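Local structure of tail spike protein gp49 (Pseudomonas phage LKA1, 4RU4) at residues 170-175 with 182-187; 139-144 with 198-203; 248-253 with 298-303; 153-158 with 164-169. The protein probably cleaves the O-specific polysaccharide of Pseudomonas as a trimeric tailspike lyase, helping the phage degrade the host envelope during entry. All coordinates share one frame; numbering follows the deposited sequence.

Interaction 1 of 4, residues 170-175 with 182-187; sequences FCEVRA and TIRSAL. With EDO (1,2-ethanediol), chain H.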
loop_
_atom_site.group_PDB
_atom_site.type_symbol
_atom_site.label_atom_id
_atom_site.label_comp_id
_atom_site.label_asym_id
_atom_site.label_seq_id
_atom_site.Cartn_x
_atom_site.Cartn_y
_atom_site.Cartn_z
ATOM N N PHE B 170 -20.910 -15.053 -5.717
ATOM C CA PHE B 170 -21.380 -15.258 -4.345
ATOM C C PHE B 170 -22.110 -14.040 -3.781
ATOM O O PHE B 170 -21.603 -12.908 -3.873
ATOM C CB PHE B 170 -20.205 -15.514 -3.407
ATOM C CG PHE B 170 -19.573 -16.873 -3.561
ATOM C CD1 PHE B 170 -18.866 -17.199 -4.722
ATOM C CD2 PHE B 170 -19.656 -17.808 -2.536
ATOM C CE1 PHE B 170 -18.237 -18.427 -4.854
ATOM C CE2 PHE B 170 -19.026 -19.067 -2.656
ATOM C CZ PHE B 170 -18.316 -19.373 -3.820
ATOM N N CYS B 171 -23.261 -14.281 -3.158
ATOM C CA CYS B 171 -24.063 -13.205 -2.574
ATOM C C CYS B 171 -24.263 -13.457 -1.084
ATOM O O CYS B 171 -24.376 -14.602 -0.654
ATOM C CB CYS B 171 -25.440 -13.115 -3.225
ATOM S SG CYS B 171 -25.440 -12.832 -4.984
ATOM N N GLU B 172 -24.282 -12.385 -0.303
ATOM C CA GLU B 172 -24.416 -12.500 1.150
ATOM C C GLU B 172 -25.741 -11.827 1.542
ATOM O O GLU B 172 -25.956 -10.651 1.242
ATOM C CB GLU B 172 -23.215 -11.852 1.843
ATOM C CG GLU B 172 -23.172 -12.072 3.356
ATOM C CD GLU B 172 -21.939 -11.452 4.028
ATOM O OE1 GLU B 172 -20.849 -11.309 3.384
ATOM O OE2 GLU B 172 -22.076 -11.106 5.224
ATOM N N VAL B 173 -26.628 -12.583 2.177
ATOM C CA VAL B 173 -27.995 -12.105 2.439
ATOM C C VAL B 173 -28.040 -10.936 3.438
ATOM O O VAL B 173 -27.446 -10.998 4.526
ATOM C CB VAL B 173 -28.935 -13.292 2.885
ATOM C CG1 VAL B 173 -30.361 -12.797 3.214
ATOM C CG2 VAL B 173 -29.004 -14.368 1.781
ATOM N N ARG B 174 -28.740 -9.868 3.056
ATOM C CA ARG B 174 -28.997 -8.765 3.953
ATOM C C ARG B 174 -30.304 -8.953 4.713
ATOM O O ARG B 174 -30.339 -8.815 5.935
ATOM C CB ARG B 174 -29.078 -7.442 3.184
ATOM C CG ARG B 174 -29.115 -6.249 4.111
ATOM C CD ARG B 174 -29.010 -4.946 3.334
ATOM N NE ARG B 174 -30.296 -4.495 2.835
ATOM C CZ ARG B 174 -30.555 -4.182 1.568
ATOM N NH1 ARG B 174 -29.612 -4.286 0.617
ATOM N NH2 ARG B 174 -31.776 -3.765 1.249
ATOM N N ALA B 175 -31.387 -9.212 3.983
ATOM C CA ALA B 175 -32.682 -9.437 4.616
ATOM C C ALA B 175 -33.567 -10.220 3.661
ATOM O O ALA B 175 -33.287 -10.309 2.474
ATOM C CB ALA B 175 -33.349 -8.114 5.003
ATOM N N THR B 182 -32.715 -9.340 -0.225
ATOM C CA THR B 182 -31.788 -8.256 -0.495
ATOM C C THR B 182 -30.388 -8.721 -0.081
ATOM O O THR B 182 -30.242 -9.596 0.768
ATOM C CB THR B 182 -32.179 -6.927 0.223
ATOM O OG1 THR B 182 -32.358 -7.149 1.634
ATOM C CG2 THR B 182 -33.488 -6.334 -0.374
ATOM N N ILE B 183 -29.359 -8.140 -0.682
ATOM C CA ILE B 183 -28.006 -8.649 -0.460
ATOM C C ILE B 183 -27.088 -7.519 -0.035
ATOM O O ILE B 183 -27.425 -6.327 -0.207
ATOM C CB ILE B 183 -27.463 -9.354 -1.721
ATOM C CG1 ILE B 183 -27.365 -8.362 -2.900
ATOM C CG2 ILE B 183 -28.340 -10.574 -2.055
ATOM C CD1 ILE B 183 -27.050 -9.006 -4.248
ATOM N N ARG B 184 -25.942 -7.884 0.533
ATOM C CA ARG B 184 -25.081 -6.903 1.175
ATOM C C ARG B 184 -24.115 -6.118 0.259
ATOM O O ARG B 184 -23.623 -5.070 0.661
ATOM C CB ARG B 184 -24.329 -7.551 2.348
ATOM C CG ARG B 184 -25.268 -7.999 3.466
ATOM C CD ARG B 184 -24.547 -8.739 4.594
ATOM N NE ARG B 184 -25.449 -8.788 5.751
ATOM C CZ ARG B 184 -25.223 -9.527 6.831
ATOM N NH1 ARG B 184 -24.137 -10.264 6.886
ATOM N NH2 ARG B 184 -26.064 -9.520 7.853
ATOM N N SER B 185 -23.837 -6.611 -0.947
ATOM C CA SER B 185 -23.070 -5.814 -1.910
ATOM C C SER B 185 -23.625 -5.983 -3.322
ATOM O O SER B 185 -24.240 -6.990 -3.632
ATOM C CB SER B 185 -21.559 -6.123 -1.862
ATOM O OG SER B 185 -21.313 -7.526 -1.867
ATOM N N ALA B 186 -23.399 -4.990 -4.170
ATOM C CA ALA B 186 -23.982 -4.983 -5.527
ATOM C C ALA B 186 -23.452 -6.128 -6.405
ATOM O O ALA B 186 -22.273 -6.476 -6.356
ATOM C CB ALA B 186 -23.715 -3.638 -6.181
ATOM N N LEU B 187 -24.337 -6.717 -7.205
ATOM C CA LEU B 187 -23.929 -7.747 -8.159
ATOM C C LEU B 187 -22.889 -7.226 -9.151
ATOM O O LEU B 187 -23.030 -6.115 -9.669
ATOM C CB LEU B 187 -25.144 -8.262 -8.939
ATOM C CG LEU B 187 -26.214 -9.085 -8.193
ATOM C CD1 LEU B 187 -27.329 -9.422 -9.162
ATOM C CD2 LEU B 187 -25.657 -10.393 -7.549
HETATM C C1 EDO H . -20.071 -9.843 7.592
HETATM O O1 EDO H . -19.844 -9.717 6.183
HETATM C C2 EDO H . -18.803 -10.316 8.282
HETATM O O2 EDO H . -18.583 -11.687 7.895
HETATM O O HOH W 1 -23.660 -9.810 -1.288
HETATM O O HOH W 2 -28.149 -7.694 7.194
HETATM O O HOH W 3 -34.172 -5.283 2.884
#

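Interaction 2 of 4, residues 139-144 with 198-203; sequences TPNLVA and IYKVVS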
loop_
_atom_site.group_PDB
_atom_site.type_symbol
_atom_site.label_atom_id
_atom_site.label_comp_id
_atom_site.label_asym_id
_atom_site.label_seq_id
_atom_site.Cartn_x
_atom_site.Cartn_y
_atom_site.Cartn_z
ATOM N N THR B 139 -40.621 -19.486 -1.713
ATOM C CA THR B 139 -39.970 -19.159 -0.428
ATOM C C THR B 139 -38.553 -19.731 -0.274
ATOM O O THR B 139 -38.394 -20.945 -0.262
ATOM C CB THR B 139 -40.789 -19.733 0.760
ATOM O OG1 THR B 139 -42.118 -19.215 0.725
ATOM C CG2 THR B 139 -40.132 -19.367 2.087
ATOM N N PRO B 140 -37.520 -18.865 -0.146
ATOM C CA PRO B 140 -36.154 -19.388 -0.016
ATOM C C PRO B 140 -35.755 -19.663 1.423
ATOM O O PRO B 140 -36.103 -18.881 2.311
ATOM C CB PRO B 140 -35.293 -18.246 -0.564
ATOM C CG PRO B 140 -36.075 -17.012 -0.245
ATOM C CD PRO B 140 -37.531 -17.409 -0.374
ATOM N N ASN B 141 -35.011 -20.745 1.650
ATOM C CA ASN B 141 -34.546 -21.055 2.997
ATOM C C ASN B 141 -33.270 -20.267 3.320
ATOM O O ASN B 141 -32.172 -20.838 3.399
ATOM C CB ASN B 141 -34.321 -22.561 3.181
ATOM C CG ASN B 141 -33.956 -22.917 4.609
ATOM O OD1 ASN B 141 -34.420 -22.278 5.542
ATOM N ND2 ASN B 141 -33.080 -23.908 4.782
ATOM N N LEU B 142 -33.438 -18.952 3.498
ATOM C CA LEU B 142 -32.325 -18.024 3.722
ATOM C C LEU B 142 -32.649 -17.047 4.854
ATOM O O LEU B 142 -33.797 -16.632 4.992
ATOM C CB LEU B 142 -32.047 -17.231 2.440
ATOM C CG LEU B 142 -31.528 -18.026 1.243
ATOM C CD1 LEU B 142 -31.502 -17.147 0.007
ATOM C CD2 LEU B 142 -30.117 -18.553 1.550
ATOM N N VAL B 143 -31.645 -16.708 5.662
ATOM C CA VAL B 143 -31.735 -15.600 6.620
ATOM C C VAL B 143 -30.514 -14.691 6.475
ATOM O O VAL B 143 -29.539 -15.048 5.785
ATOM C CB VAL B 143 -31.821 -16.078 8.103
ATOM C CG1 VAL B 143 -33.102 -16.854 8.353
ATOM C CG2 VAL B 143 -30.590 -16.909 8.500
ATOM N N ALA B 144 -30.566 -13.523 7.119
ATOM C CA ALA B 144 -29.474 -12.558 7.048
ATOM C C ALA B 144 -28.146 -13.227 7.406
ATOM O O ALA B 144 -28.077 -14.013 8.359
ATOM C CB ALA B 144 -29.752 -11.384 7.977
ATOM N N ILE B 198 -29.420 -21.528 -8.527
ATOM C CA ILE B 198 -29.010 -20.860 -7.297
ATOM C C ILE B 198 -28.807 -21.928 -6.214
ATOM O O ILE B 198 -29.580 -22.886 -6.119
ATOM C CB ILE B 198 -30.089 -19.831 -6.811
ATOM C CG1 ILE B 198 -30.739 -19.104 -7.996
ATOM C CG2 ILE B 198 -29.497 -18.821 -5.780
ATOM C CD1 ILE B 198 -29.711 -18.365 -8.952
ATOM N N TYR B 199 -27.770 -21.752 -5.398
ATOM C CA TYR B 199 -27.374 -22.733 -4.402
ATOM C C TYR B 199 -26.963 -22.032 -3.139
ATOM O O TYR B 199 -26.144 -21.106 -3.184
ATOM C CB TYR B 199 -26.130 -23.486 -4.893
ATOM C CG TYR B 199 -26.387 -24.309 -6.131
ATOM C CD1 TYR B 199 -26.939 -25.586 -6.028
ATOM C CD2 TYR B 199 -26.090 -23.814 -7.394
ATOM C CE1 TYR B 199 -27.177 -26.351 -7.146
ATOM C CE2 TYR B 199 -26.328 -24.576 -8.533
ATOM C CZ TYR B 199 -26.874 -25.846 -8.397
ATOM O OH TYR B 199 -27.106 -26.613 -9.510
ATOM N N LYS B 200 -27.476 -22.526 -2.015
ATOM C CA LYS B 200 -27.071 -22.072 -0.705
ATOM C C LYS B 200 -25.756 -22.749 -0.353
ATOM O O LYS B 200 -25.574 -23.953 -0.607
ATOM C CB LYS B 200 -28.118 -22.478 0.341
ATOM C CG LYS B 200 -27.874 -21.867 1.727
ATOM C CD LYS B 200 -29.067 -22.172 2.646
ATOM C CE LYS B 200 -28.829 -21.722 4.079
ATOM N NZ LYS B 200 -30.023 -22.054 4.948
ATOM N N VAL B 201 -24.838 -22.005 0.255
ATOM C CA VAL B 201 -23.602 -22.640 0.693
ATOM C C VAL B 201 -23.757 -23.047 2.147
ATOM O O VAL B 201 -23.867 -22.197 3.031
ATOM C CB VAL B 201 -22.378 -21.731 0.492
ATOM C CG1 VAL B 201 -21.117 -22.452 0.923
ATOM C CG2 VAL B 201 -22.289 -21.315 -0.962
ATOM N N VAL B 202 -23.788 -24.359 2.386
ATOM C CA VAL B 202 -24.082 -24.892 3.709
ATOM C C VAL B 202 -22.807 -25.549 4.191
ATOM O O VAL B 202 -22.292 -26.484 3.559
ATOM C CB VAL B 202 -25.254 -25.916 3.637
ATOM C CG1 VAL B 202 -25.569 -26.519 4.995
ATOM C CG2 VAL B 202 -26.493 -25.235 3.084
ATOM N N SER B 203 -22.268 -25.033 5.290
ATOM C CA SER B 203 -21.012 -25.528 5.824
ATOM C C SER B 203 -20.886 -25.106 7.282
ATOM O O SER B 203 -21.595 -24.224 7.743
ATOM C CB SER B 203 -19.847 -24.930 5.027
ATOM O OG SER B 203 -19.862 -23.513 5.120
#

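Interaction 3 of 4, residues 248-253 with 298-303; sequences FARCYD and GGDAEV. With EDO (1,2-ethanediol), chain U.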
loop_
_atom_site.group_PDB
_atom_site.type_symbol
_atom_site.label_atom_id
_atom_site.label_comp_id
_atom_site.label_asym_id
_atom_site.label_seq_id
_atom_site.Cartn_x
_atom_site.Cartn_y
_atom_site.Cartn_z
ATOM N N PHE B 248 -8.313 -23.899 -2.232
ATOM C CA PHE B 248 -9.638 -23.469 -1.831
ATOM C C PHE B 248 -10.539 -23.518 -3.073
ATOM O O PHE B 248 -10.227 -22.889 -4.093
ATOM C CB PHE B 248 -9.623 -22.030 -1.293
ATOM C CG PHE B 248 -8.888 -21.864 0.023
ATOM C CD1 PHE B 248 -9.427 -22.335 1.199
ATOM C CD2 PHE B 248 -7.685 -21.181 0.068
ATOM C CE1 PHE B 248 -8.761 -22.177 2.424
ATOM C CE2 PHE B 248 -6.999 -20.993 1.289
ATOM C CZ PHE B 248 -7.549 -21.481 2.468
ATOM N N ALA B 249 -11.650 -24.254 -2.986
ATOM C CA ALA B 249 -12.553 -24.402 -4.134
ATOM C C ALA B 249 -13.937 -23.922 -3.710
ATOM O O ALA B 249 -14.483 -24.423 -2.725
ATOM C CB ALA B 249 -12.615 -25.860 -4.597
ATOM N N ARG B 250 -14.505 -22.979 -4.455
ATOM C CA ARG B 250 -15.854 -22.509 -4.160
ATOM C C ARG B 250 -16.025 -22.067 -2.707
ATOM O O ARG B 250 -17.031 -22.394 -2.075
ATOM C CB ARG B 250 -16.897 -23.599 -4.493
ATOM C CG ARG B 250 -17.318 -23.615 -5.960
ATOM C CD ARG B 250 -18.123 -24.869 -6.283
ATOM N NE ARG B 250 -17.272 -26.056 -6.235
ATOM C CZ ARG B 250 -16.462 -26.416 -7.221
ATOM N NH1 ARG B 250 -16.398 -25.672 -8.325
ATOM N NH2 ARG B 250 -15.697 -27.491 -7.106
ATOM N N CYS B 251 -15.042 -21.336 -2.179
ATOM C CA CYS B 251 -15.141 -20.824 -0.825
ATOM C C CYS B 251 -15.437 -19.340 -0.855
ATOM O O CYS B 251 -14.969 -18.623 -1.736
ATOM C CB CYS B 251 -13.841 -21.034 -0.035
ATOM S SG CYS B 251 -13.503 -22.779 0.316
ATOM N N TYR B 252 -16.164 -18.894 0.147
ATOM C CA TYR B 252 -16.473 -17.476 0.338
ATOM C C TYR B 252 -15.624 -17.012 1.501
ATOM O O TYR B 252 -15.696 -17.617 2.579
ATOM C CB TYR B 252 -17.942 -17.325 0.708
ATOM C CG TYR B 252 -18.423 -15.887 0.765
ATOM C CD1 TYR B 252 -18.453 -15.106 -0.383
ATOM C CD2 TYR B 252 -18.845 -15.320 1.970
ATOM C CE1 TYR B 252 -18.906 -13.783 -0.339
ATOM C CE2 TYR B 252 -19.306 -14.013 2.027
ATOM C CZ TYR B 252 -19.338 -13.245 0.862
ATOM O OH TYR B 252 -19.784 -11.933 0.919
ATOM N N ASP B 253 -14.798 -15.986 1.281
ATOM C CA ASP B 253 -13.969 -15.404 2.345
ATOM C C ASP B 253 -12.977 -16.426 2.938
ATOM O O ASP B 253 -12.768 -16.479 4.158
ATOM C CB ASP B 253 -14.852 -14.781 3.451
ATOM C CG ASP B 253 -14.027 -14.162 4.594
ATOM O OD1 ASP B 253 -13.027 -13.496 4.287
ATOM O OD2 ASP B 253 -14.369 -14.360 5.794
ATOM N N GLY B 298 -8.301 -19.725 -10.305
ATOM C CA GLY B 298 -8.824 -20.363 -11.501
ATOM C C GLY B 298 -10.077 -21.075 -11.096
ATOM O O GLY B 298 -11.020 -20.429 -10.649
ATOM N N GLY B 299 -10.064 -22.401 -11.193
ATOM C CA GLY B 299 -11.208 -23.195 -10.779
ATOM C C GLY B 299 -11.330 -24.480 -11.587
ATOM O O GLY B 299 -10.377 -24.913 -12.253
ATOM N N ASP B 300 -12.502 -25.111 -11.521
ATOM C CA ASP B 300 -12.708 -26.360 -12.255
ATOM C C ASP B 300 -13.958 -26.209 -13.085
ATOM O O ASP B 300 -14.387 -25.090 -13.348
ATOM C CB ASP B 300 -12.822 -27.555 -11.303
ATOM C CG ASP B 300 -13.844 -27.337 -10.197
ATOM O OD1 ASP B 300 -14.869 -26.655 -10.439
ATOM O OD2 ASP B 300 -13.619 -27.849 -9.073
ATOM N N ALA B 301 -14.555 -27.329 -13.477
ATOM C CA ALA B 301 -15.767 -27.311 -14.295
ATOM C C ALA B 301 -16.973 -27.887 -13.556
ATOM O O ALA B 301 -17.980 -28.261 -14.175
ATOM C CB ALA B 301 -15.530 -28.084 -15.592
ATOM N N GLU B 302 -16.873 -27.967 -12.236
ATOM C CA GLU B 302 -17.960 -28.521 -11.438
ATOM C C GLU B 302 -19.070 -27.490 -11.217
ATOM O O GLU B 302 -18.877 -26.292 -11.443
ATOM C CB GLU B 302 -17.406 -29.040 -10.109
ATOM C CG GLU B 302 -16.423 -30.171 -10.368
ATOM C CD GLU B 302 -15.812 -30.743 -9.126
ATOM O OE1 GLU B 302 -16.399 -30.582 -8.036
ATOM O OE2 GLU B 302 -14.733 -31.361 -9.244
ATOM N N VAL B 303 -20.225 -27.964 -10.770
ATOM C CA VAL B 303 -21.334 -27.069 -10.426
ATOM C C VAL B 303 -20.833 -25.958 -9.486
ATOM O O VAL B 303 -20.133 -26.214 -8.504
ATOM C CB VAL B 303 -22.496 -27.830 -9.764
ATOM C CG1 VAL B 303 -23.543 -26.842 -9.167
ATOM C CG2 VAL B 303 -23.140 -28.820 -10.768
HETATM C C1 EDO U . -8.339 -22.773 -14.013
HETATM O O1 EDO U . -8.631 -23.271 -15.320
HETATM C C2 EDO U . -7.522 -23.820 -13.268
HETATM O O2 EDO U . -7.072 -23.301 -12.023
#

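Interaction 4 of 4, residues 153-158 with 164-169; sequences PTDSSF and SYRAGE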
loop_
_atom_site.group_PDB
_atom_site.type_symbol
_atom_site.label_atom_id
_atom_site.label_comp_id
_atom_site.label_asym_id
_atom_site.label_seq_id
_atom_site.Cartn_x
_atom_site.Cartn_y
_atom_site.Cartn_z
ATOM N N PRO B 153 -24.725 -22.551 -15.716
ATOM C CA PRO B 153 -24.046 -23.755 -16.202
ATOM C C PRO B 153 -23.604 -23.639 -17.656
ATOM O O PRO B 153 -22.921 -24.550 -18.122
ATOM C CB PRO B 153 -25.126 -24.857 -16.108
ATOM C CG PRO B 153 -26.298 -24.240 -15.404
ATOM C CD PRO B 153 -26.174 -22.748 -15.547
ATOM N N THR B 154 -23.986 -22.581 -18.370
ATOM C CA THR B 154 -23.592 -22.481 -19.781
ATOM C C THR B 154 -22.084 -22.285 -19.922
ATOM O O THR B 154 -21.513 -21.401 -19.279
ATOM C CB THR B 154 -24.314 -21.332 -20.474
ATOM O OG1 THR B 154 -25.712 -21.615 -20.486
ATOM C CG2 THR B 154 -23.818 -21.141 -21.910
ATOM N N ASP B 155 -21.439 -23.127 -20.728
ATOM C CA ASP B 155 -20.004 -22.987 -20.959
ATOM C C ASP B 155 -19.616 -21.575 -21.387
ATOM O O ASP B 155 -20.281 -20.962 -22.220
ATOM C CB ASP B 155 -19.501 -23.955 -22.032
ATOM C CG ASP B 155 -19.577 -25.410 -21.599
ATOM O OD1 ASP B 155 -19.804 -25.682 -20.403
ATOM O OD2 ASP B 155 -19.412 -26.283 -22.474
ATOM N N SER B 156 -18.512 -21.087 -20.825
ATOM C CA SER B 156 -17.951 -19.786 -21.188
ATOM C C SER B 156 -18.905 -18.630 -20.970
ATOM O O SER B 156 -18.753 -17.567 -21.588
ATOM C CB SER B 156 -17.453 -19.775 -22.643
ATOM O OG SER B 156 -16.264 -20.536 -22.747
ATOM N N SER B 157 -19.858 -18.809 -20.067
ATOM C CA SER B 157 -20.805 -17.739 -19.791
ATOM C C SER B 157 -20.142 -16.479 -19.159
ATOM O O SER B 157 -20.689 -15.381 -19.267
ATOM C CB SER B 157 -22.024 -18.239 -19.009
ATOM O OG SER B 157 -21.674 -19.022 -17.872
ATOM N N PHE B 158 -18.966 -16.615 -18.543
ATOM C CA PHE B 158 -18.227 -15.409 -18.133
ATOM C C PHE B 158 -17.183 -14.967 -19.210
ATOM O O PHE B 158 -17.093 -13.790 -19.587
ATOM C CB PHE B 158 -17.516 -15.628 -16.785
ATOM C CG PHE B 158 -16.597 -14.474 -16.378
ATOM C CD1 PHE B 158 -17.124 -13.302 -15.852
ATOM C CD2 PHE B 158 -15.221 -14.573 -16.531
ATOM C CE1 PHE B 158 -16.273 -12.220 -15.479
ATOM C CE2 PHE B 158 -14.373 -13.511 -16.178
ATOM C CZ PHE B 158 -14.904 -12.343 -15.645
ATOM N N SER B 164 -14.619 -23.633 -19.035
ATOM C CA SER B 164 -14.931 -23.662 -17.613
ATOM C C SER B 164 -15.099 -22.262 -17.003
ATOM O O SER B 164 -15.393 -22.130 -15.815
ATOM C CB SER B 164 -13.833 -24.417 -16.856
ATOM O OG SER B 164 -12.591 -23.716 -16.992
ATOM N N TYR B 165 -14.885 -21.217 -17.799
ATOM C CA TYR B 165 -15.035 -19.856 -17.268
ATOM C C TYR B 165 -16.511 -19.458 -17.293
ATOM O O TYR B 165 -16.951 -18.669 -18.132
ATOM C CB TYR B 165 -14.174 -18.845 -18.049
ATOM C CG TYR B 165 -12.674 -19.037 -17.893
ATOM C CD1 TYR B 165 -12.143 -19.886 -16.922
ATOM C CD2 TYR B 165 -11.787 -18.337 -18.712
ATOM C CE1 TYR B 165 -10.761 -20.052 -16.782
ATOM C CE2 TYR B 165 -10.423 -18.476 -18.567
ATOM C CZ TYR B 165 -9.915 -19.336 -17.622
ATOM O OH TYR B 165 -8.547 -19.444 -17.522
ATOM N N ARG B 166 -17.270 -20.028 -16.368
ATOM C CA ARG B 166 -18.702 -19.837 -16.318
ATOM C C ARG B 166 -19.068 -18.635 -15.435
ATOM O O ARG B 166 -18.304 -18.253 -14.547
ATOM C CB ARG B 166 -19.368 -21.118 -15.806
ATOM C CG ARG B 166 -19.109 -22.327 -16.736
ATOM C CD ARG B 166 -20.129 -23.459 -16.518
ATOM N NE ARG B 166 -19.815 -24.575 -17.409
ATOM C CZ ARG B 166 -19.312 -25.738 -16.995
ATOM N NH1 ARG B 166 -19.125 -25.956 -15.696
ATOM N NH2 ARG B 166 -19.028 -26.696 -17.873
ATOM N N ALA B 167 -20.244 -18.074 -15.683
ATOM C CA ALA B 167 -20.720 -16.873 -15.002
ATOM C C ALA B 167 -21.386 -17.209 -13.682
ATOM O O ALA B 167 -21.860 -18.322 -13.474
ATOM C CB ALA B 167 -21.717 -16.103 -15.900
ATOM N N GLY B 168 -21.429 -16.224 -12.794
ATOM C CA GLY B 168 -22.176 -16.325 -11.546
ATOM C C GLY B 168 -21.394 -15.570 -10.483
ATOM O O GLY B 168 -20.404 -14.914 -10.802
ATOM N N GLU B 169 -21.817 -15.643 -9.225
ATOM C CA GLU B 169 -21.049 -15.013 -8.141
ATOM C C GLU B 169 -21.627 -15.400 -6.787
ATOM O O GLU B 169 -22.710 -15.990 -6.723
ATOM C CB GLU B 169 -21.069 -13.466 -8.273
ATOM C CG GLU B 169 -22.437 -12.831 -8.344
ATOM C CD GLU B 169 -22.363 -11.375 -8.834
ATOM O OE1 GLU B 169 -22.041 -10.472 -8.016
ATOM O OE2 GLU B 169 -22.583 -11.147 -10.051
#

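Interaction 1 of 4, residues 170-175 with 182-187
Arg184 lies across the backbone of strand 168-177 and binds Glu172 at both ends. Its CB passes 3.7 Å from Glu172 O, which also accepts Arg184 N. CG packs against Arg174 CA, and CD runs beside the Glu172 side chain. The guanidinium then lies with one face over Val173 O. At its edge, Arg184 NH1 makes a salt bridge of 2.8 Å to Glu172 OE2. The oxygen is met on its anti side, and the two planar groups are 65° apart. OE2 also accepts O1 of an ethanediol, while OE1 turns to Lys287 of the second subunit. NH2 reaches Arg174 O through a water.

Strands 168-177 and 180-183 form a beta hairpin with a classic beta bulge, in which Arg174 and Ala175 both face Thr182. Arg174 N donates to Thr182 O at 2.8 Å; the bond from Ala175 N to the same oxygen is weak, at 3.4 Å. Thr182 N returns a bond to Ala175 O. The Arg174 chain bends at chi3 (85°), which lays its guanidinium over Thr182 CB, 3.3 Å from NH2. Its NE pairs with Asp321 of the second subunit. Earlier on the strand, Cys171 SG touches Leu187 CD2 at 3.5 Å.

Interaction 2 of 4, residues 139-144 with 198-203
Lys200 reaches from strand 197-202 to Asn141 and Leu142 and carries the whole contact. Along the strand, Ile198 comes first and packs on Phe148, which Leu142 also touches; Tyr199 follows, beside Leu118. Lys200 then points its side chain toward the loop. CG stands anti to the backbone N (chi1 -172°), and every later torsion is also extended, which gives the chain its full length. CG and CD run alongside the Leu142 side chain in the opposite direction, with Lys200 CD 3.9 Å from Leu142 CD2. CD and CE then pass Asn141 O. At the tip, Lys200 NZ donates to Asn141 O at 2.9 Å. The C=O...N angle is 151°, and the donor is tilted 28° from the carbonyl plane. Asn141 ND2 lies 3.6 Å from Lys200 NZ. The ammonium also has a long, weak ion pair with Asp146.

The carbonyl that Lys200 takes belongs to the central residue of a turn, with a weak bond from Leu142 N to Pro140 O at 2.9 Å closing it. A lysine from a strand of the Ig-like domain thus donates to the carbonyl of an inverse gamma turn centred on Asn141.

Interaction 3 of 4, residues 248-253 with 298-303
This contact is a salt-bridge network between Arg250, just after strand 247-249, and the loop that follows strand 296-298. The Arg250 chain bends at chi3 (-69°), and its guanidinium meets Asp300 end-on. Arg250 NH1 donates to Asp300 OD1 at 2.8 Å and Arg250 NH2 to Asp300 OD2 at 2.9 Å. Both bonds are straight, with N-H...O angles of 170° and 163°. Each oxygen uses its syn lone pair. The two planar groups are nearly coplanar, so the paired bonds fix the rotation of both.

Strands 247-249 and 296-298 belong to one run of parallel strands, with 274-276 between them. This stacking is that of the right-handed beta-helix of the pectin lyase-like fold. Arg250 therefore links one coil to the loop leaving a later coil, two strands on in the run.

Asp300 also shapes its own loop. Its OD1 accepts Glu302 N at 3.0 Å from above the carboxylate plane, which makes an Asx turn. Beyond the turn, Glu302 also meets the arginine: CB lies over one guanidinium face, and OE1 forms a longer salt bridge to Arg250 NH2 at 3.3 Å. NH2 has a further acidic partner in Glu226, whose carboxylate is close to that of Glu302. The arginine charge probably eases this crowding of acids. Nearer the backbone, Arg250 CD touches Val303 O at 3.3 Å.

Interaction 4 of 4, residues 153-158 with 164-169
The loop joining strand 147-151 to strand 168-177 in the Ig-like domain folds back on itself here, with a type II beta turn from Thr154 to Ser157. Three polar links, at Asp155, Ser157 and Phe158, join the turn region to the returning chain. Ser157 OG sits between the backbone N and the carbonyl carbon (chi1 49°). From there it donates to Thr154 O at 2.8 Å, in the carbonyl plane, and accepts Ala167 N at 2.8 Å. Thr154 O also takes Ser157 N, the bond that closes the turn. One residue on, Phe158 N donates to Tyr165 O at 2.9 Å, and Phe158 CB rests 3.5 Å from Arg166 O.

Arg166 and Asp155 lie side by side and point the same way. The guanidinium grips one oxygen side-on: Arg166 NH2 meets Asp155 OD1 at 2.8 Å, and NE meets the same atom at 3.2 Å. The two planes are 26° apart. On the way, Arg166 CG passes 3.6 Å from Thr154 O. Both N-H bonds of the salt bridge fall on OD1, so the carboxylate charge is probably drawn toward that oxygen.

How the interactions relate
Interactions 1, 2 and 4 belong to the Ig-like domain, and interaction 3 to the beta-helix. Interaction 4 lies at the root of strand 168-177, which interaction 1 uses further along; their centres are about 20 Å apart. The 139-144 loop packs on the hairpin, with Val173 CB 3.4 Å from Val143 O, so interactions 1 and 2 are neighbours, with centres about 12 Å apart. Interaction 3 meets all three. Glu172 OE1 is hydrogen-bonded to Tyr252 OH at 2.8 Å, Ala301 O accepts a hydrogen bond from Arg166 NH1 at 3.0 Å, and Tyr199 CZ touches Val303 CG1 at 3.6 Å. All four lie away from the calcium site of Gly368 and Asp394.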